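Long-range contacts in SM80.1 Vicilin (Solanum melongena, PDB 5VF5), which probably serves as a seed storage protein of the 7S globulin (vicilin) class, built on two cupin domains, and carries copper and sodium ions in this crystal: residues Phe121-Ala126 against Val340-Asn345; Asp242-Phe247 against Ile344-Asn349; Ala71-Val76 against Leu101-Gly106; Gln17-Arg22 against Phe49-Ile54. All coordinates share one frame; numbering follows the deposited sequence. Where two conformers were deposited one is given.

In the fold
All four contacts belong to the bicupin core. Along the chain interaction 4 comes first, then interaction 3, both closing before interaction 1 opens on strand 120-128; interaction 2 lies in the second cupin and shares Ile344 and Asn345 with interaction 1. Strands 49-56, 120-128, 69-77 and 100-103 follow one another across a single sheet, so interactions 4 and 3 lie to either side of the strand that interaction 1 uses. Strands 243-250 and 337-344 are neighbours in the facing sheet. Interaction 1, its centre about 2 Å from the centre of the chain, joins the two cupins; interactions 2 and 4 are the farthest apart, about 21 Å between centres.

Interaction 1: Phe121-Ala126 against Val340-Asn345; sequences FVYVLA and VGFGIN
Leu125 and Tyr123 of the first cupin meet Phe342 and Val340 of the second where the two beta sheets of this bicupin pack face to face. Segments 121-126 and 340-344 run nearly parallel, 10° apart, their axes 8.7 Å from each other; no hydrogen bond joins them, and the contact is made by side chains. Packing is densest around Phe342. Leu125 CB sits over the centre of its ring, 3.5 Å from the centroid and almost on the ring normal, a CH-pi contact. Because CG of Phe342 is anti to its carbonyl carbon (chi1 -70°), the ring reaches in between Leu125 and Tyr123. Tyr123 lies obliquely against it, planes at 41°, but was built in two conformers and too close to Phe342 for the exact spacing to be trusted. Val340 brings CG1 to the tyrosine edge. Large flat and branched residues suit such a buried seam with no hydrogen bond across it.

Toward the end of strand 337-344 the contact thins: Ile344 CD1 comes no nearer than 4.7 Å, to Leu125 CD1, and Asn345, partly exposed, makes no contact with 121-126. The hydroxyl of Tyr123 finds its partner beyond the seam: Tyr123 OH is hydrogen-bonded to Val267 O.

Interaction 2: Asp242-Phe247 against Ile344-Asn349; sequences DAAVAF and INAMFN
Asp242 grips the loop that follows strand 337-344 through both its backbone and its side chain. Two direct hydrogen bonds do this. Ala346 N gives a nearly straight bond of 2.9 Å to Asp242 O (169° at the hydrogen), arriving above the carbonyl plane. Met347 N donates to Asp242 OD1 over 2.8 Å, meeting it on the syn side and somewhat out of the carboxylate plane. With CG anti to the backbone N (chi1 -169°), the carboxylate extends to the Met347 amide, within the type II beta turn from Ala346 to Asn349.

Three waters bridge the two segments. One is shared by Asp242 O and Asn345 N. The other two each donate to Asp242 OD2 at 2.6 Å; one of them also donates to Met347 O, while the other accepts from Asn345 ND2.

Apolar contact is slight: Ala346 CB rests on Ala244 CB at 3.7 Å, and the small methyls let loop and strand 243-250 approach closely. Outside the pair, Glu233 OE2 accepts a bond from Phe348 N, further along the same turn.

A carboxylate that takes an amide N-H on one oxygen and two water donors on the other is consistent with an ionised Asp242. Its negative charge is probably stabilised by these donors, and the waters tie it to the partly exposed side of the loop.

Interaction 3: Ala71-Val76 against Leu101-Gly106; sequences AIFVVV and LRLHGG
Phe73 and Leu103 meet on one face of an antiparallel beta ladder between segments 71-76 and 101-103, whose directions are 150° apart. Ala71 pairs with Leu103, and Phe73 with Leu101, as hydrogen-bonded pairs on that face; Leu103 N donates to Ala71 O at 2.9 Å, and Phe73 N to Leu101 O at 2.8 Å. The relief there is uneven: Ala71 offers just a methyl, while its partner Leu103 is bulky. Phe73's ring, with CG beside its backbone N (chi1 -78°), tips back over the Ala71 methyl, filling the low spot, and there its CZ meets Leu103 CD2 at 4.0 Å.

On the reverse face Arg102 is paired with Ile72. Its chain bends at chi2 (84°) and turns back over Ala71, and in the conformer described here NH1 makes a long 3.3 Å bond to Ala71 O. That oxygen holds two donors, Leu103 N reaching it from the opposite face of its plane. Arg102 NH2 forms salt bridges with Asp240 and Glu70.

Strand 100-103 is outermost in its sheet within this chain, and strand 120-128 flanks 69-77 on the other side, where Phe73 touches Val122 and Val124; Ile72 faces strands 243-250 and 337-344 of the second cupin.

Interaction 4: Gln17-Arg22 against Phe49-Ile54; sequences QRFQSR and FRVSVI
At one edge of the first cupin's sheet, the N-terminal lead-in carrying Phe19 and Arg22 folds over strand 49-56, and strand 28-32 lies between the two in the sheet order. Phe19 supplies the apolar half. Its ring comes edge-on to the strand, CE2 lying 3.9 Å from Ser52 CA with that carbon in the ring plane. Val51 and Val53, whose side chains share one side of the strand, bracket this point: Val51 CG2 is 4.2 Å from Phe19 CZ, and Val53 CG2 4.1 Å from Phe19 CE2. A flat ring suits a strand crossed at a steep angle, since its edge can slip between two branched valines; Leu33 touches both Phe19 and Val51.

Arg22 and Arg50 form the polar half. Arg50, coiled by successive bends (chi2 -68°, chi3 -73°), places NH2 4.0 Å from Arg22 NH2, with the guanidinium planes 77° apart. One water accepts from both, 3.0 Å from Arg22 NH2 and 2.9 Å from Arg50 NH2, at the edge of each group. Backbone carbonyls take up other N-H groups: Val135 O for Arg22 NH1, Gly133 O for Arg50 NH1 and Leu33 O for Arg50 NH2.

Two like charges so near should repel, but the shared water and the three carbonyl oxygens probably offset much of this and hold both guanidinium groups in place.

Interaction 1: Phe121-Ala126 against Val340-Asn345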
loop_
_atom_site.group_PDB
_atom_site.type_symbol
_atom_site.label_atom_id
_atom_site.label_comp_id
_atom_site.label_asym_id
_atom_site.label_seq_id
_atom_site.Cartn_x
_atom_site.Cartn_y
_atom_site.Cartn_z
ATOM N N PHE A 121 7.336 0.371 -10.029
ATOM C CA PHE A 121 6.042 0.686 -9.466
ATOM C C PHE A 121 6.141 0.559 -7.943
ATOM O O PHE A 121 6.588 -0.509 -7.431
ATOM C CB PHE A 121 5.032 -0.286 -10.066
ATOM C CG PHE A 121 3.601 0.019 -9.759
ATOM C CD1 PHE A 121 3.084 -0.166 -8.475
ATOM C CD2 PHE A 121 2.751 0.429 -10.767
ATOM C CE1 PHE A 121 1.759 0.095 -8.201
ATOM C CE2 PHE A 121 1.413 0.684 -10.490
ATOM C CZ PHE A 121 0.926 0.513 -9.209
ATOM N N VAL A 122 5.718 1.610 -7.228
ATOM C CA VAL A 122 5.742 1.639 -5.765
ATOM C C VAL A 122 4.331 1.927 -5.273
ATOM O O VAL A 122 3.684 2.870 -5.760
ATOM C CB VAL A 122 6.705 2.738 -5.242
ATOM C CG1 VAL A 122 6.859 2.710 -3.730
ATOM C CG2 VAL A 122 8.076 2.617 -5.917
ATOM N N TYR A 123 3.868 1.142 -4.300
ATOM C CA TYR A 123 2.655 1.413 -3.520
ATOM C C TYR A 123 3.058 2.103 -2.227
ATOM O O TYR A 123 3.943 1.625 -1.513
ATOM C CB TYR A 123 1.958 0.081 -3.228
ATOM C CG TYR A 123 0.634 0.076 -2.484
ATOM C CD1 TYR A 123 -0.304 1.071 -2.685
ATOM C CD2 TYR A 123 0.293 -0.997 -1.637
ATOM C CE1 TYR A 123 -1.517 1.050 -2.026
ATOM C CE2 TYR A 123 -0.934 -1.047 -1.007
ATOM C CZ TYR A 123 -1.834 -0.032 -1.205
ATOM O OH TYR A 123 -3.046 -0.096 -0.576
ATOM N N VAL A 124 2.419 3.210 -1.888
ATOM C CA VAL A 124 2.802 4.070 -0.791
ATOM C C VAL A 124 1.670 4.271 0.178
ATOM O O VAL A 124 0.553 4.615 -0.227
ATOM C CB VAL A 124 3.278 5.429 -1.317
ATOM C CG1 VAL A 124 3.716 6.339 -0.180
ATOM C CG2 VAL A 124 4.368 5.282 -2.365
ATOM N N LEU A 125 1.960 4.136 1.465
ATOM C CA LEU A 125 1.072 4.553 2.549
ATOM C C LEU A 125 1.673 5.823 3.139
ATOM O O LEU A 125 2.897 5.824 3.415
ATOM C CB LEU A 125 1.065 3.489 3.646
ATOM C CG LEU A 125 0.154 3.800 4.833
ATOM C CD1 LEU A 125 -1.330 3.776 4.453
ATOM C CD2 LEU A 125 0.443 2.876 6.019
ATOM N N ALA A 126 0.883 6.881 3.355
ATOM C CA ALA A 126 1.382 8.042 4.074
ATOM C C ALA A 126 0.399 8.423 5.159
ATOM O O ALA A 126 -0.801 8.220 5.022
ATOM C CB ALA A 126 1.644 9.211 3.140
ATOM N N VAL A 340 -1.035 -6.268 -2.075
ATOM C CA VAL A 340 -0.272 -5.724 -0.981
ATOM C C VAL A 340 -1.268 -5.025 -0.107
ATOM O O VAL A 340 -2.112 -4.269 -0.597
ATOM C CB VAL A 340 0.757 -4.688 -1.449
ATOM C CG1 VAL A 340 1.472 -4.046 -0.256
ATOM C CG2 VAL A 340 1.707 -5.364 -2.373
ATOM N N GLY A 341 -1.223 -5.310 1.180
ATOM C CA GLY A 341 -2.127 -4.663 2.144
ATOM C C GLY A 341 -1.353 -3.847 3.168
ATOM O O GLY A 341 -0.355 -4.316 3.749
ATOM N N PHE A 342 -1.738 -2.626 3.375
ATOM C CA PHE A 342 -1.261 -1.861 4.497
ATOM C C PHE A 342 -2.197 -2.065 5.659
ATOM O O PHE A 342 -3.408 -1.877 5.535
ATOM C CB PHE A 342 -1.189 -0.375 4.146
ATOM C CG PHE A 342 -0.114 -0.036 3.164
ATOM C CD1 PHE A 342 1.213 -0.190 3.532
ATOM C CD2 PHE A 342 -0.395 0.473 1.912
ATOM C CE1 PHE A 342 2.242 0.131 2.670
ATOM C CE2 PHE A 342 0.621 0.813 1.036
ATOM C CZ PHE A 342 1.948 0.637 1.394
ATOM N N GLY A 343 -1.640 -2.393 6.801
ATOM C CA GLY A 343 -2.402 -2.533 8.034
ATOM C C GLY A 343 -2.238 -1.319 8.939
ATOM O O GLY A 343 -1.103 -0.889 9.201
ATOM N N ILE A 344 -3.350 -0.771 9.375
ATOM C CA ILE A 344 -3.397 0.380 10.251
ATOM C C ILE A 344 -3.805 -0.192 11.630
ATOM O O ILE A 344 -4.569 -1.184 11.675
ATOM C CB ILE A 344 -4.401 1.411 9.661
ATOM C CG1 ILE A 344 -3.801 1.965 8.309
ATOM C CG2 ILE A 344 -4.678 2.525 10.670
ATOM C CD1 ILE A 344 -4.791 2.713 7.462
ATOM N N ASN A 345 -3.310 0.374 12.744
ATOM C CA ASN A 345 -3.562 -0.185 14.076
ATOM C C ASN A 345 -3.031 -1.637 14.132
ATOM O O ASN A 345 -3.728 -2.549 14.626
ATOM C CB ASN A 345 -5.051 -0.126 14.491
ATOM C CG ASN A 345 -5.607 1.284 14.482
ATOM O OD1 ASN A 345 -6.721 1.514 13.926
ATOM N ND2 ASN A 345 -4.837 2.235 15.009
#

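Interaction 2: Asp242-Phe247 against Ile344-Asn349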
loop_
_atom_site.group_PDB
_atom_site.type_symbol
_atom_site.label_atom_id
_atom_site.label_comp_id
_atom_site.label_asym_id
_atom_site.label_seq_id
_atom_site.Cartn_x
_atom_site.Cartn_y
_atom_site.Cartn_z
ATOM N N ASP A 242 2.493 2.457 13.577
ATOM C CA ASP A 242 1.728 1.296 13.994
ATOM C C ASP A 242 1.095 0.646 12.777
ATOM O O ASP A 242 -0.094 0.353 12.749
ATOM C CB ASP A 242 0.713 1.624 15.083
ATOM C CG ASP A 242 0.120 0.391 15.702
ATOM O OD1 ASP A 242 0.760 -0.694 15.622
ATOM O OD2 ASP A 242 -0.985 0.491 16.265
ATOM N N ALA A 243 1.938 0.405 11.793
ATOM C CA ALA A 243 1.527 -0.134 10.503
ATOM C C ALA A 243 2.147 -1.499 10.231
ATOM O O ALA A 243 3.224 -1.820 10.731
ATOM C CB ALA A 243 1.841 0.842 9.389
ATOM N N ALA A 244 1.492 -2.273 9.394
ATOM C CA ALA A 244 2.013 -3.496 8.854
ATOM C C ALA A 244 1.987 -3.444 7.349
ATOM O O ALA A 244 1.178 -2.700 6.745
ATOM C CB ALA A 244 1.205 -4.671 9.318
ATOM N N VAL A 245 2.792 -4.290 6.733
ATOM C CA VAL A 245 2.742 -4.490 5.289
ATOM C C VAL A 245 2.553 -5.973 5.037
ATOM O O VAL A 245 3.396 -6.775 5.440
ATOM C CB VAL A 245 3.993 -3.987 4.540
ATOM C CG1 VAL A 245 3.826 -4.222 3.065
ATOM C CG2 VAL A 245 4.287 -2.547 4.915
ATOM N N ALA A 246 1.457 -6.330 4.391
ATOM C CA ALA A 246 1.077 -7.693 4.173
ATOM C C ALA A 246 1.163 -7.960 2.664
ATOM O O ALA A 246 0.791 -7.133 1.820
ATOM C CB ALA A 246 -0.318 -7.977 4.684
ATOM N N PHE A 247 1.594 -9.163 2.339
ATOM C CA PHE A 247 1.640 -9.667 0.985
ATOM C C PHE A 247 0.809 -10.945 0.907
ATOM O O PHE A 247 1.082 -11.903 1.637
ATOM C CB PHE A 247 3.089 -9.991 0.622
ATOM C CG PHE A 247 4.025 -8.819 0.763
ATOM C CD1 PHE A 247 4.607 -8.508 1.976
ATOM C CD2 PHE A 247 4.259 -7.993 -0.332
ATOM C CE1 PHE A 247 5.477 -7.434 2.086
ATOM C CE2 PHE A 247 5.154 -6.926 -0.250
ATOM C CZ PHE A 247 5.735 -6.627 0.982
ATOM N N ILE A 344 -3.350 -0.771 9.375
ATOM C CA ILE A 344 -3.397 0.380 10.251
ATOM C C ILE A 344 -3.805 -0.192 11.630
ATOM O O ILE A 344 -4.569 -1.184 11.675
ATOM C CB ILE A 344 -4.401 1.411 9.661
ATOM C CG1 ILE A 344 -3.801 1.965 8.309
ATOM C CG2 ILE A 344 -4.678 2.525 10.670
ATOM C CD1 ILE A 344 -4.791 2.713 7.462
ATOM N N ASN A 345 -3.310 0.374 12.744
ATOM C CA ASN A 345 -3.562 -0.185 14.076
ATOM C C ASN A 345 -3.031 -1.637 14.132
ATOM O O ASN A 345 -3.728 -2.549 14.626
ATOM C CB ASN A 345 -5.051 -0.126 14.491
ATOM C CG ASN A 345 -5.607 1.284 14.482
ATOM O OD1 ASN A 345 -6.721 1.514 13.926
ATOM N ND2 ASN A 345 -4.837 2.235 15.009
ATOM N N ALA A 346 -1.793 -1.845 13.650
ATOM C CA ALA A 346 -1.332 -3.197 13.396
ATOM C C ALA A 346 -0.821 -3.970 14.629
ATOM O O ALA A 346 -0.998 -5.194 14.673
ATOM C CB ALA A 346 -0.238 -3.188 12.359
ATOM N N MET A 347 -0.214 -3.293 15.607
ATOM C CA MET A 347 0.312 -4.022 16.729
ATOM C C MET A 347 -0.831 -4.778 17.408
ATOM O O MET A 347 -1.916 -4.224 17.644
ATOM C CB MET A 347 0.957 -3.109 17.770
ATOM C CG MET A 347 1.728 -3.906 18.780
ATOM S SD MET A 347 3.380 -4.309 18.199
ATOM C CE MET A 347 4.228 -2.834 18.637
ATOM N N PHE A 348 -0.546 -6.033 17.736
ATOM C CA PHE A 348 -1.465 -6.938 18.440
ATOM C C PHE A 348 -2.557 -7.515 17.524
ATOM O O PHE A 348 -3.392 -8.292 18.003
ATOM C CB PHE A 348 -2.075 -6.297 19.718
ATOM C CG PHE A 348 -1.053 -5.621 20.595
ATOM C CD1 PHE A 348 0.009 -6.338 21.055
ATOM C CD2 PHE A 348 -1.128 -4.256 20.881
ATOM C CE1 PHE A 348 0.997 -5.747 21.863
ATOM C CE2 PHE A 348 -0.160 -3.642 21.673
ATOM C CZ PHE A 348 0.904 -4.400 22.169
ATOM N N ASN A 349 -2.547 -7.147 16.236
ATOM C CA ASN A 349 -3.511 -7.740 15.302
ATOM C C ASN A 349 -3.282 -9.232 15.120
ATOM O O ASN A 349 -2.129 -9.689 14.974
ATOM C CB ASN A 349 -3.438 -7.093 13.938
ATOM C CG ASN A 349 -4.555 -7.588 13.007
ATOM O OD1 ASN A 349 -5.750 -7.330 13.259
ATOM N ND2 ASN A 349 -4.171 -8.332 11.938
HETATM O O HOH W 1 -1.885 2.807 12.603
HETATM O O HOH W 2 -2.185 -1.360 17.596
HETATM O O HOH W 3 -2.592 2.509 16.559
#

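Interaction 3: Ala71-Val76 against Leu101-Gly106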
loop_
_atom_site.group_PDB
_atom_site.type_symbol
_atom_site.label_atom_id
_atom_site.label_comp_id
_atom_site.label_asym_id
_atom_site.label_seq_id
_atom_site.Cartn_x
_atom_site.Cartn_y
_atom_site.Cartn_z
ATOM N N ALA A 71 5.810 8.028 5.558
ATOM C CA ALA A 71 5.456 7.110 4.504
ATOM C C ALA A 71 6.060 5.744 4.666
ATOM O O ALA A 71 7.131 5.590 5.291
ATOM C CB ALA A 71 5.804 7.668 3.122
ATOM N N ILE A 72 5.436 4.783 4.031
ATOM C CA ILE A 72 6.002 3.458 3.812
ATOM C C ILE A 72 5.903 3.183 2.318
ATOM O O ILE A 72 4.808 3.278 1.741
ATOM C CB ILE A 72 5.243 2.353 4.559
ATOM C CG1 ILE A 72 5.210 2.639 6.053
ATOM C CG2 ILE A 72 5.886 1.021 4.263
ATOM C CD1 ILE A 72 4.352 1.681 6.817
ATOM N N PHE A 73 7.042 2.935 1.681
ATOM C CA PHE A 73 7.126 2.598 0.265
ATOM C C PHE A 73 7.230 1.087 0.144
ATOM O O PHE A 73 8.064 0.474 0.817
ATOM C CB PHE A 73 8.367 3.230 -0.405
ATOM C CG PHE A 73 8.291 4.678 -0.762
ATOM C CD1 PHE A 73 7.457 5.581 -0.128
ATOM C CD2 PHE A 73 9.110 5.157 -1.774
ATOM C CE1 PHE A 73 7.428 6.901 -0.509
ATOM C CE2 PHE A 73 9.079 6.485 -2.148
ATOM C CZ PHE A 73 8.248 7.356 -1.497
ATOM N N VAL A 74 6.478 0.486 -0.749
ATOM C CA VAL A 74 6.545 -0.929 -1.055
ATOM C C VAL A 74 6.719 -1.102 -2.542
ATOM O O VAL A 74 5.893 -0.667 -3.341
ATOM C CB VAL A 74 5.293 -1.671 -0.584
ATOM C CG1 VAL A 74 5.395 -3.180 -0.851
ATOM C CG2 VAL A 74 5.017 -1.400 0.867
ATOM N N VAL A 75 7.822 -1.720 -2.966
ATOM C CA VAL A 75 8.042 -1.928 -4.391
ATOM C C VAL A 75 7.228 -3.112 -4.894
ATOM O O VAL A 75 7.384 -4.240 -4.428
ATOM C CB VAL A 75 9.523 -2.140 -4.716
ATOM C CG1 VAL A 75 9.732 -2.306 -6.196
ATOM C CG2 VAL A 75 10.322 -0.969 -4.211
ATOM N N VAL A 76 6.343 -2.843 -5.846
ATOM C CA VAL A 76 5.436 -3.841 -6.434
ATOM C C VAL A 76 5.981 -4.443 -7.728
ATOM O O VAL A 76 5.652 -5.553 -8.083
ATOM C CB VAL A 76 4.071 -3.192 -6.777
ATOM C CG1 VAL A 76 3.198 -4.097 -7.662
ATOM C CG2 VAL A 76 3.350 -2.808 -5.508
ATOM N N LEU A 101 10.257 0.136 2.679
ATOM C CA LEU A 101 11.109 1.202 3.180
ATOM C C LEU A 101 10.269 2.198 3.930
ATOM O O LEU A 101 9.317 2.753 3.353
ATOM C CB LEU A 101 11.849 1.900 2.032
ATOM C CG LEU A 101 12.832 2.976 2.432
ATOM C CD1 LEU A 101 14.058 2.415 3.104
ATOM C CD2 LEU A 101 13.218 3.785 1.197
ATOM N N ARG A 102 10.576 2.422 5.204
ATOM C CA ARG A 102 9.972 3.531 5.959
ATOM C C ARG A 102 10.740 4.805 5.630
ATOM O O ARG A 102 11.953 4.870 5.772
ATOM C CB ARG A 102 10.054 3.204 7.437
ATOM C CG ARG A 102 9.586 4.276 8.376
ATOM C CD ARG A 102 8.091 4.246 8.575
ATOM N NE ARG A 102 7.815 5.229 9.604
ATOM C CZ ARG A 102 7.722 6.536 9.399
ATOM N NH1 ARG A 102 7.699 7.036 8.158
ATOM N NH2 ARG A 102 7.554 7.339 10.418
ATOM N N LEU A 103 9.998 5.827 5.184
ATOM C CA LEU A 103 10.573 7.125 4.858
ATOM C C LEU A 103 10.008 8.168 5.833
ATOM O O LEU A 103 8.770 8.468 5.860
ATOM C CB LEU A 103 10.158 7.503 3.430
ATOM C CG LEU A 103 10.835 8.712 2.842
ATOM C CD1 LEU A 103 12.328 8.475 2.623
ATOM C CD2 LEU A 103 10.112 9.078 1.536
ATOM N N HIS A 104 10.881 8.771 6.593
ATOM C CA HIS A 104 10.476 9.804 7.517
ATOM C C HIS A 104 9.891 10.997 6.763
ATOM O O HIS A 104 10.371 11.402 5.701
ATOM C CB HIS A 104 11.690 10.277 8.369
ATOM C CG HIS A 104 12.114 9.299 9.399
ATOM N ND1 HIS A 104 11.458 9.156 10.601
ATOM C CD2 HIS A 104 13.141 8.413 9.413
ATOM C CE1 HIS A 104 12.065 8.220 11.316
ATOM N NE2 HIS A 104 13.086 7.749 10.616
ATOM N N GLY A 105 8.871 11.582 7.342
ATOM C CA GLY A 105 8.306 12.798 6.804
ATOM C C GLY A 105 9.360 13.864 6.661
ATOM O O GLY A 105 10.289 13.945 7.466
ATOM N N GLY A 106 9.280 14.647 5.598
ATOM C CA GLY A 106 10.269 15.685 5.390
ATOM C C GLY A 106 11.594 15.294 4.818
ATOM O O GLY A 106 12.492 16.126 4.659
#

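Interaction 4: Gln17-Arg22 against Phe49-Ile54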
loop_
_atom_site.group_PDB
_atom_site.type_symbol
_atom_site.label_atom_id
_atom_site.label_comp_id
_atom_site.label_asym_id
_atom_site.label_seq_id
_atom_site.Cartn_x
_atom_site.Cartn_y
_atom_site.Cartn_z
ATOM N N GLN A 17 -9.427 4.032 -11.023
ATOM C CA GLN A 17 -9.668 5.324 -11.664
ATOM C C GLN A 17 -9.838 6.459 -10.670
ATOM O O GLN A 17 -9.761 7.619 -11.053
ATOM C CB GLN A 17 -10.879 5.227 -12.588
ATOM C CG GLN A 17 -10.573 4.437 -13.856
ATOM N N ARG A 18 -10.108 6.118 -9.394
ATOM C CA ARG A 18 -10.241 7.151 -8.366
ATOM C C ARG A 18 -8.935 7.744 -7.916
ATOM O O ARG A 18 -8.936 8.800 -7.292
ATOM C CB ARG A 18 -11.077 6.652 -7.198
ATOM C CG ARG A 18 -12.526 6.516 -7.674
ATOM C CD ARG A 18 -13.483 6.109 -6.628
ATOM N NE ARG A 18 -13.579 6.971 -5.460
ATOM C CZ ARG A 18 -14.076 6.545 -4.302
ATOM N NH1 ARG A 18 -14.556 5.310 -4.221
ATOM N NH2 ARG A 18 -14.115 7.350 -3.239
ATOM N N PHE A 19 -7.828 7.083 -8.214
ATOM C CA PHE A 19 -6.527 7.665 -7.932
ATOM C C PHE A 19 -6.338 8.896 -8.841
ATOM O O PHE A 19 -6.584 8.813 -10.032
ATOM C CB PHE A 19 -5.349 6.724 -8.133
ATOM C CG PHE A 19 -5.177 5.649 -7.068
ATOM C CD1 PHE A 19 -6.057 4.577 -6.969
ATOM C CD2 PHE A 19 -4.112 5.682 -6.211
ATOM C CE1 PHE A 19 -5.877 3.621 -6.010
ATOM C CE2 PHE A 19 -3.900 4.679 -5.276
ATOM C CZ PHE A 19 -4.778 3.655 -5.166
ATOM N N GLN A 20 -5.910 10.014 -8.273
ATOM C CA GLN A 20 -5.777 11.284 -9.017
ATOM C C GLN A 20 -4.308 11.630 -9.214
ATOM O O GLN A 20 -3.580 11.702 -8.212
ATOM C CB GLN A 20 -6.484 12.391 -8.237
ATOM C CG GLN A 20 -7.988 12.170 -8.143
ATOM C CD GLN A 20 -8.746 13.283 -7.452
ATOM O OE1 GLN A 20 -8.564 13.548 -6.247
ATOM N NE2 GLN A 20 -9.647 13.916 -8.197
ATOM N N SER A 21 -3.872 11.856 -10.462
ATOM C CA SER A 21 -2.492 12.301 -10.702
ATOM C C SER A 21 -2.258 13.659 -10.076
ATOM O O SER A 21 -3.043 14.583 -10.260
ATOM C CB SER A 21 -2.071 12.465 -12.189
ATOM O OG SER A 21 -2.134 11.288 -12.861
ATOM N N ARG A 22 -1.150 13.792 -9.370
ATOM C CA ARG A 22 -0.767 15.060 -8.766
ATOM C C ARG A 22 -0.065 16.028 -9.718
ATOM O O ARG A 22 0.022 17.220 -9.460
ATOM C CB ARG A 22 0.073 14.830 -7.518
ATOM C CG ARG A 22 -0.788 14.414 -6.305
ATOM C CD ARG A 22 -1.387 15.671 -5.637
ATOM N NE ARG A 22 -2.235 15.466 -4.459
ATOM C CZ ARG A 22 -1.834 15.410 -3.179
ATOM N NH1 ARG A 22 -0.556 15.454 -2.839
ATOM N NH2 ARG A 22 -2.741 15.227 -2.227
ATOM N N PHE A 49 -4.711 8.670 6.917
ATOM C CA PHE A 49 -3.887 7.886 6.020
ATOM C C PHE A 49 -4.283 8.107 4.559
ATOM O O PHE A 49 -5.462 8.310 4.232
ATOM C CB PHE A 49 -3.956 6.420 6.366
ATOM C CG PHE A 49 -3.261 6.058 7.649
ATOM C CD1 PHE A 49 -1.926 5.769 7.654
ATOM C CD2 PHE A 49 -3.951 6.082 8.848
ATOM C CE1 PHE A 49 -1.271 5.468 8.830
ATOM C CE2 PHE A 49 -3.294 5.787 10.036
ATOM C CZ PHE A 49 -1.972 5.452 10.012
ATOM N N ARG A 50 -3.292 8.100 3.683
ATOM C CA ARG A 50 -3.523 8.146 2.249
ATOM C C ARG A 50 -2.758 7.028 1.599
ATOM O O ARG A 50 -1.627 6.707 2.051
ATOM C CB ARG A 50 -3.088 9.474 1.678
ATOM C CG ARG A 50 -3.793 10.702 2.247
ATOM C CD ARG A 50 -5.262 10.796 1.876
ATOM N NE ARG A 50 -5.449 11.168 0.484
ATOM C CZ ARG A 50 -5.375 12.410 0.002
ATOM N NH1 ARG A 50 -5.084 13.434 0.810
ATOM N NH2 ARG A 50 -5.586 12.633 -1.295
ATOM N N VAL A 51 -3.249 6.524 0.471
ATOM C CA VAL A 51 -2.478 5.622 -0.350
ATOM C C VAL A 51 -2.265 6.189 -1.715
ATOM O O VAL A 51 -3.127 6.918 -2.239
ATOM C CB VAL A 51 -3.005 4.158 -0.421
ATOM C CG1 VAL A 51 -2.909 3.477 0.934
ATOM C CG2 VAL A 51 -4.384 4.076 -0.987
ATOM N N SER A 52 -1.135 5.851 -2.308
ATOM C CA SER A 52 -0.767 6.376 -3.626
ATOM C C SER A 52 0.075 5.357 -4.376
ATOM O O SER A 52 0.537 4.347 -3.808
ATOM C CB SER A 52 -0.010 7.708 -3.466
ATOM O OG SER A 52 1.169 7.528 -2.685
ATOM N N VAL A 53 0.302 5.659 -5.634
ATOM C CA VAL A 53 1.152 4.866 -6.502
ATOM C C VAL A 53 2.142 5.810 -7.194
ATOM O O VAL A 53 1.768 6.898 -7.593
ATOM C CB VAL A 53 0.356 4.015 -7.539
ATOM C CG1 VAL A 53 1.279 3.345 -8.555
ATOM C CG2 VAL A 53 -0.475 2.958 -6.840
ATOM N N ILE A 54 3.417 5.389 -7.236
ATOM C CA ILE A 54 4.440 6.026 -8.038
ATOM C C ILE A 54 4.835 5.044 -9.122
ATOM O O ILE A 54 5.174 3.895 -8.827
ATOM C CB ILE A 54 5.692 6.384 -7.200
ATOM C CG1 ILE A 54 5.311 7.282 -6.019
ATOM C CG2 ILE A 54 6.739 7.023 -8.111
ATOM C CD1 ILE A 54 6.418 7.518 -5.014
HETATM O O HOH W 4 -5.769 15.381 -2.104
#